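Local coordinates for protein aldehyde dehydrogenase (Burkholderia vietnamiensis, PDB 5KF0) that probably oxidises aldehydes to carboxylic acids with a nicotinamide adenine dinucleotide (phosphate) cofactor as hydride acceptor, and is captured here with NADPH bound, at residues A[349-354]-A[379-384]; A[342-347]-A[389-394]; A[14-19]-A[44-49]. All blocks are in the same frame, centred on the assembly; numbering follows the deposited sequence. Where two conformers were deposited one is given.

Contact 1 (A[349-354]-A[379-384]); sequences DAAVAA and REQDLY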
loop_
_atom_site.group_PDB
_atom_site.type_symbol
_atom_site.label_atom_id
_atom_site.label_comp_id
_atom_site.label_asym_id
_atom_site.label_seq_id
_atom_site.Cartn_x
_atom_site.Cartn_y
_atom_site.Cartn_z
ATOM N N ASP A 349 -47.410 8.108 -17.096
ATOM C CA ASP A 349 -48.663 8.821 -17.344
ATOM C C ASP A 349 -48.704 10.139 -16.583
ATOM O O ASP A 349 -49.153 11.158 -17.119
ATOM C CB ASP A 349 -49.862 7.959 -16.943
ATOM C CG ASP A 349 -50.032 6.730 -17.823
ATOM O OD1 ASP A 349 -49.421 6.674 -18.909
ATOM O OD2 ASP A 349 -50.795 5.821 -17.425
ATOM N N ALA A 350 -48.245 10.135 -15.324
ATOM C CA ALA A 350 -48.278 11.356 -14.524
ATOM C C ALA A 350 -47.347 12.416 -15.095
ATOM O O ALA A 350 -47.691 13.603 -15.119
ATOM C CB ALA A 350 -47.913 11.052 -13.072
ATOM N N ALA A 351 -46.162 12.008 -15.556
ATOM C CA ALA A 351 -45.241 12.971 -16.149
ATOM C C ALA A 351 -45.839 13.596 -17.402
ATOM O O ALA A 351 -45.749 14.814 -17.601
ATOM C CB ALA A 351 -43.901 12.299 -16.455
ATOM N N VAL A 352 -46.470 12.778 -18.248
ATOM C CA VAL A 352 -47.086 13.282 -19.471
ATOM C C VAL A 352 -48.239 14.220 -19.141
ATOM O O VAL A 352 -48.406 15.267 -19.780
ATOM C CB VAL A 352 -47.533 12.111 -20.364
ATOM C CG1 VAL A 352 -48.458 12.601 -21.483
ATOM C CG2 VAL A 352 -46.316 11.401 -20.958
ATOM N N ALA A 353 -49.039 13.875 -18.124
ATOM C CA ALA A 353 -50.146 14.743 -17.733
ATOM C C ALA A 353 -49.647 16.096 -17.241
ATOM O O ALA A 353 -50.348 17.107 -17.387
ATOM C CB ALA A 353 -51.000 14.065 -16.657
ATOM N N ALA A 354 -48.444 16.137 -16.673
ATOM C CA ALA A 354 -47.833 17.368 -16.198
ATOM C C ALA A 354 -46.994 18.062 -17.265
ATOM O O ALA A 354 -46.269 19.011 -16.946
ATOM C CB ALA A 354 -46.978 17.089 -14.958
ATOM N N ARG A 379 -38.602 18.192 -12.941
ATOM C CA ARG A 379 -37.732 17.612 -11.918
ATOM C C ARG A 379 -38.489 17.181 -10.663
ATOM O O ARG A 379 -37.925 16.442 -9.850
ATOM C CB ARG A 379 -36.609 18.594 -11.534
ATOM C CG ARG A 379 -37.087 19.896 -10.889
ATOM C CD ARG A 379 -35.933 20.717 -10.296
ATOM N NE ARG A 379 -35.444 20.138 -9.047
ATOM C CZ ARG A 379 -35.939 20.409 -7.843
ATOM N NH1 ARG A 379 -36.951 21.264 -7.710
ATOM N NH2 ARG A 379 -35.423 19.825 -6.769
ATOM N N GLU A 380 -39.738 17.614 -10.484
ATOM C CA GLU A 380 -40.529 17.194 -9.334
ATOM C C GLU A 380 -41.178 15.825 -9.522
ATOM O O GLU A 380 -41.632 15.237 -8.538
ATOM C CB GLU A 380 -41.620 18.229 -9.044
ATOM C CG GLU A 380 -42.898 18.080 -9.888
ATOM C CD GLU A 380 -42.764 18.587 -11.327
ATOM O OE1 GLU A 380 -43.725 18.392 -12.108
ATOM O OE2 GLU A 380 -41.727 19.201 -11.674
ATOM N N GLN A 381 -41.227 15.312 -10.751
ATOM C CA GLN A 381 -42.010 14.116 -11.063
ATOM C C GLN A 381 -41.401 12.844 -10.479
ATOM O O GLN A 381 -40.180 12.688 -10.408
ATOM C CB GLN A 381 -42.125 13.943 -12.580
ATOM C CG GLN A 381 -43.101 14.900 -13.239
ATOM C CD GLN A 381 -44.512 14.709 -12.723
ATOM O OE1 GLN A 381 -45.036 13.597 -12.727
ATOM N NE2 GLN A 381 -45.124 15.789 -12.243
ATOM N N ASP A 382 -42.281 11.902 -10.111
ATOM C CA ASP A 382 -41.827 10.578 -9.693
ATOM C C ASP A 382 -40.929 9.942 -10.743
ATOM O O ASP A 382 -39.943 9.280 -10.405
ATOM C CB ASP A 382 -43.021 9.663 -9.415
ATOM C CG ASP A 382 -43.749 10.015 -8.137
ATOM O OD1 ASP A 382 -43.195 10.771 -7.313
ATOM O OD2 ASP A 382 -44.885 9.526 -7.958
ATOM N N LEU A 383 -41.268 10.112 -12.024
ATOM C CA LEU A 383 -40.450 9.530 -13.082
ATOM C C LEU A 383 -39.037 10.087 -13.065
ATOM O O LEU A 383 -38.099 9.401 -13.481
ATOM C CB LEU A 383 -41.101 9.776 -14.446
ATOM C CG LEU A 383 -40.471 9.029 -15.623
ATOM C CD1 LEU A 383 -40.747 7.534 -15.495
ATOM C CD2 LEU A 383 -41.003 9.547 -16.943
ATOM N N TYR A 384 -38.869 11.329 -12.595
ATOM C CA TYR A 384 -37.547 11.939 -12.507
ATOM C C TYR A 384 -36.805 11.477 -11.260
ATOM O O TYR A 384 -35.630 11.101 -11.332
ATOM C CB TYR A 384 -37.666 13.471 -12.507
ATOM C CG TYR A 384 -36.334 14.143 -12.754
ATOM C CD1 TYR A 384 -35.949 14.507 -14.039
ATOM C CD2 TYR A 384 -35.447 14.383 -11.708
ATOM C CE1 TYR A 384 -34.718 15.086 -14.277
ATOM C CE2 TYR A 384 -34.214 14.970 -11.938
ATOM C CZ TYR A 384 -33.859 15.319 -13.225
ATOM O OH TYR A 384 -32.626 15.879 -13.470
HETATM O O HOH W 1 -43.679 18.803 -14.972
#

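Contact 2 (A[342-347]-A[389-394]); sequences RRLSGW and FGPVAI. With NDP (NADPH dihydro-nicotinamide-adenine-dinucleotide phosphate), chain E.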
loop_
_atom_site.group_PDB
_atom_site.type_symbol
_atom_site.label_atom_id
_atom_site.label_comp_id
_atom_site.label_asym_id
_atom_site.label_seq_id
_atom_site.Cartn_x
_atom_site.Cartn_y
_atom_site.Cartn_z
ATOM N N ARG A 342 -46.868 -1.706 -14.199
ATOM C CA ARG A 342 -47.922 -0.738 -13.906
ATOM C C ARG A 342 -47.416 0.407 -13.039
ATOM O O ARG A 342 -47.867 1.546 -13.210
ATOM C CB ARG A 342 -49.104 -1.424 -13.223
ATOM C CG ARG A 342 -49.936 -2.277 -14.155
ATOM C CD ARG A 342 -51.272 -2.648 -13.519
ATOM N NE ARG A 342 -51.108 -3.447 -12.307
ATOM C CZ ARG A 342 -50.940 -4.768 -12.300
ATOM N NH1 ARG A 342 -50.902 -5.438 -13.443
ATOM N NH2 ARG A 342 -50.805 -5.418 -11.153
ATOM N N ARG A 343 -46.492 0.131 -12.110
ATOM C CA ARG A 343 -45.888 1.210 -11.331
ATOM C C ARG A 343 -45.228 2.227 -12.250
ATOM O O ARG A 343 -45.511 3.430 -12.184
ATOM C CB ARG A 343 -44.860 0.656 -10.341
ATOM C CG ARG A 343 -43.977 1.756 -9.715
ATOM C CD ARG A 343 -42.788 1.218 -8.919
ATOM N NE ARG A 343 -41.950 0.283 -9.680
ATOM C CZ ARG A 343 -41.046 0.644 -10.586
ATOM N NH1 ARG A 343 -40.862 1.923 -10.873
ATOM N NH2 ARG A 343 -40.340 -0.284 -11.225
ATOM N N LEU A 344 -44.347 1.753 -13.125
ATOM C CA LEU A 344 -43.594 2.656 -13.989
ATOM C C LEU A 344 -44.498 3.344 -15.005
ATOM O O LEU A 344 -44.339 4.542 -15.266
ATOM C CB LEU A 344 -42.478 1.883 -14.688
ATOM C CG LEU A 344 -41.580 2.719 -15.596
ATOM C CD1 LEU A 344 -40.979 3.919 -14.850
ATOM C CD2 LEU A 344 -40.486 1.796 -16.101
ATOM N N SER A 345 -45.455 2.610 -15.587
ATOM C CA SER A 345 -46.363 3.250 -16.534
ATOM C C SER A 345 -47.213 4.317 -15.853
ATOM O O SER A 345 -47.546 5.328 -16.479
ATOM C CB SER A 345 -47.242 2.205 -17.228
ATOM O OG SER A 345 -48.269 1.734 -16.380
ATOM N N GLY A 346 -47.543 4.135 -14.570
ATOM C CA GLY A 346 -48.282 5.166 -13.856
ATOM C C GLY A 346 -47.475 6.438 -13.669
ATOM O O GLY A 346 -48.000 7.548 -13.829
ATOM N N TRP A 347 -46.189 6.295 -13.326
ATOM C CA TRP A 347 -45.301 7.456 -13.256
ATOM C C TRP A 347 -45.167 8.123 -14.618
ATOM O O TRP A 347 -45.099 9.354 -14.713
ATOM C CB TRP A 347 -43.913 7.048 -12.753
ATOM C CG TRP A 347 -43.861 6.469 -11.372
ATOM C CD1 TRP A 347 -44.894 6.352 -10.482
ATOM C CD2 TRP A 347 -42.711 5.921 -10.729
ATOM N NE1 TRP A 347 -44.450 5.764 -9.320
ATOM C CE2 TRP A 347 -43.113 5.485 -9.449
ATOM C CE3 TRP A 347 -41.376 5.753 -11.111
ATOM C CZ2 TRP A 347 -42.222 4.897 -8.545
ATOM C CZ3 TRP A 347 -40.494 5.170 -10.216
ATOM C CH2 TRP A 347 -40.925 4.742 -8.950
ATOM N N PHE A 389 -36.361 1.795 -12.696
ATOM C CA PHE A 389 -36.133 0.351 -12.816
ATOM C C PHE A 389 -36.977 -0.260 -13.930
ATOM O O PHE A 389 -37.663 -1.270 -13.759
ATOM C CB PHE A 389 -36.359 -0.378 -11.489
ATOM C CG PHE A 389 -35.259 -1.340 -11.177
ATOM C CD1 PHE A 389 -33.986 -0.857 -10.918
ATOM C CD2 PHE A 389 -35.460 -2.717 -11.234
ATOM C CE1 PHE A 389 -32.939 -1.717 -10.664
ATOM C CE2 PHE A 389 -34.405 -3.590 -10.983
ATOM C CZ PHE A 389 -33.150 -3.089 -10.704
ATOM N N GLY A 390 -36.915 0.370 -15.089
ATOM C CA GLY A 390 -37.609 -0.119 -16.253
ATOM C C GLY A 390 -37.094 0.614 -17.468
ATOM O O GLY A 390 -36.201 1.458 -17.365
ATOM N N PRO A 391 -37.640 0.309 -18.641
ATOM C CA PRO A 391 -37.030 0.771 -19.898
ATOM C C PRO A 391 -37.494 2.168 -20.302
ATOM O O PRO A 391 -37.995 2.387 -21.404
ATOM C CB PRO A 391 -37.482 -0.310 -20.891
ATOM C CG PRO A 391 -38.816 -0.742 -20.374
ATOM C CD PRO A 391 -38.695 -0.699 -18.864
ATOM N N VAL A 392 -37.295 3.128 -19.399
ATOM C CA VAL A 392 -37.663 4.520 -19.617
ATOM C C VAL A 392 -36.464 5.391 -19.284
ATOM O O VAL A 392 -35.795 5.173 -18.267
ATOM C CB VAL A 392 -38.865 4.934 -18.745
ATOM C CG1 VAL A 392 -39.187 6.420 -18.941
ATOM C CG2 VAL A 392 -40.068 4.060 -19.050
ATOM N N ALA A 393 -36.204 6.388 -20.123
ATOM C CA ALA A 393 -35.198 7.393 -19.837
ATOM C C ALA A 393 -35.760 8.761 -20.177
ATOM O O ALA A 393 -36.657 8.901 -21.017
ATOM C CB ALA A 393 -33.897 7.140 -20.619
ATOM N N ILE A 394 -35.203 9.769 -19.512
ATOM C CA ILE A 394 -35.639 11.146 -19.690
ATOM C C ILE A 394 -34.477 11.949 -20.256
ATOM O O ILE A 394 -33.317 11.791 -19.849
ATOM C CB ILE A 394 -36.186 11.771 -18.386
ATOM C CG1 ILE A 394 -35.075 12.052 -17.372
ATOM C CG2 ILE A 394 -37.263 10.878 -17.781
ATOM C CD1 ILE A 394 -34.601 13.493 -17.371
HETATM P PA NDP E . -35.896 -5.882 -3.070
HETATM O O1A NDP E . -35.466 -4.853 -2.078
HETATM O O2A NDP E . -37.407 -5.878 -3.305
HETATM O O5B NDP E . -35.446 -7.348 -2.650
HETATM C C5B NDP E . -34.024 -7.600 -2.533
HETATM C C4B NDP E . -33.814 -8.768 -1.608
HETATM O O4B NDP E . -34.183 -8.391 -0.262
HETATM C C3B NDP E . -34.648 -10.014 -1.937
HETATM O O3B NDP E . -33.919 -11.195 -1.614
HETATM C C2B NDP E . -35.830 -9.856 -0.981
HETATM O O2B NDP E . -36.503 -11.087 -0.646
HETATM C C1B NDP E . -35.087 -9.351 0.243
HETATM N N9A NDP E . -35.933 -8.717 1.245
HETATM C C8A NDP E . -36.892 -7.754 1.072
HETATM N N7A NDP E . -37.440 -7.342 2.192
HETATM C C5A NDP E . -36.799 -8.090 3.166
HETATM C C6A NDP E . -36.914 -8.124 4.570
HETATM N N6A NDP E . -37.780 -7.378 5.268
HETATM N N1A NDP E . -36.107 -8.974 5.245
HETATM C C2A NDP E . -35.256 -9.739 4.559
HETATM N N3A NDP E . -35.062 -9.801 3.238
HETATM C C4A NDP E . -35.870 -8.945 2.597
HETATM O O3 NDP E . -35.136 -5.625 -4.441
HETATM P PN NDP E . -35.241 -6.296 -5.880
HETATM O O1N NDP E . -35.005 -7.757 -5.770
HETATM O O2N NDP E . -36.564 -5.876 -6.469
HETATM O O5D NDP E . -34.048 -5.655 -6.704
HETATM C C5D NDP E . -34.062 -4.342 -7.286
HETATM C C4D NDP E . -33.379 -3.382 -6.345
HETATM O O4D NDP E . -32.017 -3.821 -6.092
HETATM C C3D NDP E . -33.281 -1.966 -6.918
HETATM O O3D NDP E . -33.564 -0.960 -5.952
HETATM C C2D NDP E . -31.833 -1.915 -7.404
HETATM O O2D NDP E . -31.260 -0.621 -7.551
HETATM C C1D NDP E . -31.138 -2.739 -6.329
HETATM N N1N NDP E . -29.860 -3.200 -6.859
HETATM C C2N NDP E . -28.667 -2.804 -6.300
HETATM C C3N NDP E . -27.474 -3.081 -6.863
HETATM C C7N NDP E . -26.184 -2.726 -6.212
HETATM O O7N NDP E . -25.217 -3.481 -6.390
HETATM N N7N NDP E . -26.095 -1.588 -5.526
HETATM C C4N NDP E . -27.416 -3.735 -8.197
HETATM C C5N NDP E . -28.710 -4.399 -8.527
HETATM C C6N NDP E . -29.830 -4.063 -7.914
HETATM P P2B NDP E . -37.722 -11.669 -1.578
HETATM O O1X NDP E . -37.793 -10.844 -2.807
HETATM O O2X NDP E . -37.354 -13.114 -1.747
HETATM O O3X NDP E . -38.981 -11.567 -0.742
#

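Contact 3 (A[14-19]-A[44-49]); sequences YPYYLA and ALADAQ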
loop_
_atom_site.group_PDB
_atom_site.type_symbol
_atom_site.label_atom_id
_atom_site.label_comp_id
_atom_site.label_asym_id
_atom_site.label_seq_id
_atom_site.Cartn_x
_atom_site.Cartn_y
_atom_site.Cartn_z
ATOM N N TYR A 14 -35.537 -28.276 -7.109
ATOM C CA TYR A 14 -34.238 -27.979 -6.522
ATOM C C TYR A 14 -34.327 -28.062 -5.004
ATOM O O TYR A 14 -35.347 -27.680 -4.416
ATOM C CB TYR A 14 -33.724 -26.568 -6.918
ATOM C CG TYR A 14 -33.267 -26.489 -8.358
ATOM C CD1 TYR A 14 -31.919 -26.604 -8.693
ATOM C CD2 TYR A 14 -34.183 -26.323 -9.384
ATOM C CE1 TYR A 14 -31.505 -26.543 -10.009
ATOM C CE2 TYR A 14 -33.778 -26.260 -10.708
ATOM C CZ TYR A 14 -32.437 -26.374 -11.012
ATOM O OH TYR A 14 -32.040 -26.323 -12.327
ATOM N N PRO A 15 -33.275 -28.541 -4.346
ATOM C CA PRO A 15 -33.210 -28.477 -2.886
ATOM C C PRO A 15 -32.683 -27.119 -2.446
ATOM O O PRO A 15 -32.209 -26.321 -3.258
ATOM C CB PRO A 15 -32.204 -29.577 -2.550
ATOM C CG PRO A 15 -31.196 -29.457 -3.696
ATOM C CD PRO A 15 -32.015 -29.045 -4.924
ATOM N N TYR A 16 -32.759 -26.862 -1.145
ATOM C CA TYR A 16 -31.917 -25.807 -0.593
ATOM C C TYR A 16 -30.682 -26.445 0.024
ATOM O O TYR A 16 -30.576 -27.665 0.132
ATOM C CB TYR A 16 -32.656 -24.895 0.408
ATOM C CG TYR A 16 -33.302 -25.491 1.640
ATOM C CD1 TYR A 16 -32.553 -26.155 2.613
ATOM C CD2 TYR A 16 -34.664 -25.320 1.872
ATOM C CE1 TYR A 16 -33.155 -26.667 3.759
ATOM C CE2 TYR A 16 -35.265 -25.827 3.007
ATOM C CZ TYR A 16 -34.513 -26.502 3.944
ATOM O OH TYR A 16 -35.108 -27.008 5.080
ATOM N N TYR A 17 -29.717 -25.607 0.393
ATOM C CA TYR A 17 -28.441 -26.097 0.902
ATOM C C TYR A 17 -28.267 -25.632 2.335
ATOM O O TYR A 17 -28.202 -24.427 2.603
ATOM C CB TYR A 17 -27.284 -25.653 0.006
ATOM C CG TYR A 17 -27.256 -26.520 -1.233
ATOM C CD1 TYR A 17 -26.444 -27.648 -1.299
ATOM C CD2 TYR A 17 -28.111 -26.261 -2.301
ATOM C CE1 TYR A 17 -26.451 -28.475 -2.418
ATOM C CE2 TYR A 17 -28.126 -27.085 -3.425
ATOM C CZ TYR A 17 -27.291 -28.186 -3.471
ATOM O OH TYR A 17 -27.296 -29.016 -4.582
ATOM N N LEU A 18 -28.219 -26.596 3.248
ATOM C CA LEU A 18 -28.109 -26.348 4.679
ATOM C C LEU A 18 -26.800 -26.968 5.140
ATOM O O LEU A 18 -26.628 -28.193 5.056
ATOM C CB LEU A 18 -29.308 -26.943 5.427
ATOM C CG LEU A 18 -29.262 -26.931 6.953
ATOM C CD1 LEU A 18 -29.214 -25.519 7.448
ATOM C CD2 LEU A 18 -30.476 -27.670 7.534
ATOM N N ALA A 19 -25.891 -26.128 5.633
ATOM C CA ALA A 19 -24.566 -26.570 6.081
ATOM C C ALA A 19 -23.908 -27.468 5.036
ATOM O O ALA A 19 -23.502 -28.605 5.304
ATOM C CB ALA A 19 -24.648 -27.260 7.441
ATOM N N ALA A 44 -37.107 -25.816 -2.820
ATOM C CA ALA A 44 -37.388 -25.939 -1.397
ATOM C C ALA A 44 -37.342 -24.573 -0.716
ATOM O O ALA A 44 -36.383 -23.810 -0.883
ATOM C CB ALA A 44 -36.389 -26.901 -0.745
ATOM N N LEU A 45 -38.378 -24.277 0.066
ATOM C CA LEU A 45 -38.498 -23.025 0.802
ATOM C C LEU A 45 -38.060 -23.259 2.243
ATOM O O LEU A 45 -38.604 -24.136 2.921
ATOM C CB LEU A 45 -39.943 -22.532 0.754
ATOM C CG LEU A 45 -40.232 -21.175 1.382
ATOM C CD1 LEU A 45 -39.582 -20.051 0.554
ATOM C CD2 LEU A 45 -41.736 -20.982 1.524
ATOM N N ALA A 46 -37.081 -22.486 2.707
ATOM C CA ALA A 46 -36.579 -22.642 4.069
ATOM C C ALA A 46 -37.474 -21.909 5.063
ATOM O O ALA A 46 -37.787 -20.732 4.868
ATOM C CB ALA A 46 -35.151 -22.108 4.164
ATOM N N ASP A 47 -37.877 -22.595 6.139
ATOM C CA ASP A 47 -38.618 -21.911 7.193
ATOM C C ASP A 47 -37.649 -21.407 8.265
ATOM O O ASP A 47 -36.428 -21.556 8.154
ATOM C CB ASP A 47 -39.717 -22.803 7.779
ATOM C CG ASP A 47 -39.194 -24.074 8.441
ATOM O OD1 ASP A 47 -37.984 -24.208 8.706
ATOM O OD2 ASP A 47 -40.031 -24.962 8.710
ATOM N N ALA A 48 -38.199 -20.770 9.302
ATOM C CA ALA A 48 -37.339 -20.157 10.309
ATOM C C ALA A 48 -36.473 -21.188 11.020
ATOM O O ALA A 48 -35.359 -20.867 11.447
ATOM C CB ALA A 48 -38.181 -19.379 11.322
ATOM N N GLN A 49 -36.971 -22.421 11.181
ATOM C CA GLN A 49 -36.174 -23.457 11.836
ATOM C C GLN A 49 -34.965 -23.833 10.998
ATOM O O GLN A 49 -33.886 -24.103 11.539
ATOM C CB GLN A 49 -37.020 -24.700 12.108
ATOM C CG GLN A 49 -37.947 -24.559 13.286
ATOM C CD GLN A 49 -38.933 -23.429 13.098
ATOM O OE1 GLN A 49 -39.754 -23.452 12.181
ATOM N NE2 GLN A 49 -38.828 -22.410 13.945
HETATM O O HOH W 2 -37.571 -25.675 5.754
#

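Contact 1 (A[349-354]-A[379-384])
Q381 lays its amide against A351 and A354, where the end of helix 338-353 meets the N-cap of the short helix 382-385. Both helices accompany the mixed sheet that includes strands 368-375 and 392-398, in what is, as in other aldehyde dehydrogenases, probably the catalytic α/β domain. Q381 is itself the N-cap residue, and its CB is directed at the long helix. CG stands opposite the carbonyl carbon (chi1 -75°), and a bend at chi2 lays the chain along that helix. From there Q381 CG reaches A351 CA at 4.1 Å, and CD sits between that carbon and the methyl of A354. The two branches of the amide then part. OE1 lies over the A350-A351 peptide, 3.4 Å from A351 N, but the angle is too poor for a hydrogen bond; that oxygen also sees A350 CB. NE2 turns the other way and rests on A354 CB, 3.5 Å away. What fixes the amide's rotation is its neighbour: Q381 NE2 donates to E380 OE1 at 3.0 Å and nearly straight (174°), with the acceptor in the amide plane but the approach tilted out of the carboxylate plane. L383 adds an apolar contact, its CD2 4.0 Å from A351 CB, while its side chain also packs on L344, V392 and L374. Y384, one residue on, leads away to E396 and R298 through its hydroxyl. Nearby, a water lies within bonding distance of both E380 OE1 (2.9 Å) and A354 O (3.3 Å).

Contact 2 (A[342-347]-A[389-394])
The guanidinium of R343 turns its edge to the backbone of F389, its plane 57° from that of the phenyl ring, at the E-x-F-G-P motif of aldehyde dehydrogenases. F389 O lies in the guanidinium plane at its edge, but 3.8 Å from R343 NH2, so this is contact rather than a bond; the charge is paired with E340, and NH1 donates to A388 O. W347 CE3 lies at another part of the guanidinium edge, beyond NH1, and the W347 ring takes R343 CG over one face. The phenyl ring of F389 points the other way, to the cofactor: the nicotinamide ribose covers one face near the rim, C3D 3.7 Å above the plane, and F389 CE1 comes within 3.4 Å of NDP C2D. E387, two residues earlier, is hydrogen-bonded to the same NADPH.

Behind this, L344 plugs helix 338-353 onto the chain entering strand 392-398. With CG opposite its backbone N (chi1 -178°), L344 CD2 is carried over P391 CD and onto V392 CG2 at 3.7 Å. P391 is the centre of an inverse gamma turn. Between the two segments the closest approach is L344 CD2 to G390 CA, 3.5 Å, tighter than usual for two carbons.

Contact 3 (A[14-19]-A[44-49])
The segments run together only at their start: Y14 O accepts from A44 N at 3.0 Å with a bent N-H...O angle of 145°, the donor lying tilted from the carbonyl plane. This continues the parallel pairing of strands 13-18 and 39-43, central strands of the small four-stranded mixed sheet that flanks what is probably the Rossmann-like cofactor-binding domain. P15 and A44 are the nearest pair, their CA atoms 5.1 Å apart. Beyond them the chains part: 16-18 carries on as strand, exchanging backbone bonds with V23 and V213, whereas 44-46 stays extended and D47 then N-caps helix 48-60, its OD1 taking A50 N.

The wedge between the diverging chains is filled by the Y16 ring. Its CG sits between the backbone N and the carbonyl carbon (chi1 58°), which swings the ring across toward A44-A46. The CD2-CE2 edge slots between the two alanines, A44 CB on one side of the ring plane and A46 on the other: Y16 CD2 touches A44 CB at 3.5 Å, and Y16 CE2 comes to 3.6 Å from A46 CA, both approached obliquely. The A46 methyl adds an off-centre CH-pi contact, its CB 4.3 Å from the Y16 ring centroid. Around the same edge lie two backbone oxygens. L45 O is near CE2, and A44 O lies in the ring plane, 3.6 Å from Y16 CD2. A44 O is buried with no hydrogen-bonding partner in the model; the Y16 ring edge lies beside it. L214 and P215 also pack against the tyrosine. Its phenol ends on a water, 2.9 Å from Y16 OH. The same water accepts from D47 N at 3.1 Å and gives a weak bond to L45 O.

Contacts 1 and 2 are successive levels of one interface: helix 338-353 supplies a segment to each, their centres are 10 Å apart, and helix 382-385 leads on through the chain to strand 392-398. They share a side-chain core, with L383 CD1 on L344 CD1 at 3.7 Å and D382 CB on W347 CG at 3.8 Å, so the surface-side contact 1 passes into the buried contact 2 and from there to the NADPH through F389. Contact 3 belongs to another part of the fold, its centre 35 Å from contact 2 and 43 Å from contact 1. It approaches the cofactor only at a distance, the L45 side chain about 8 Å from the NADPH.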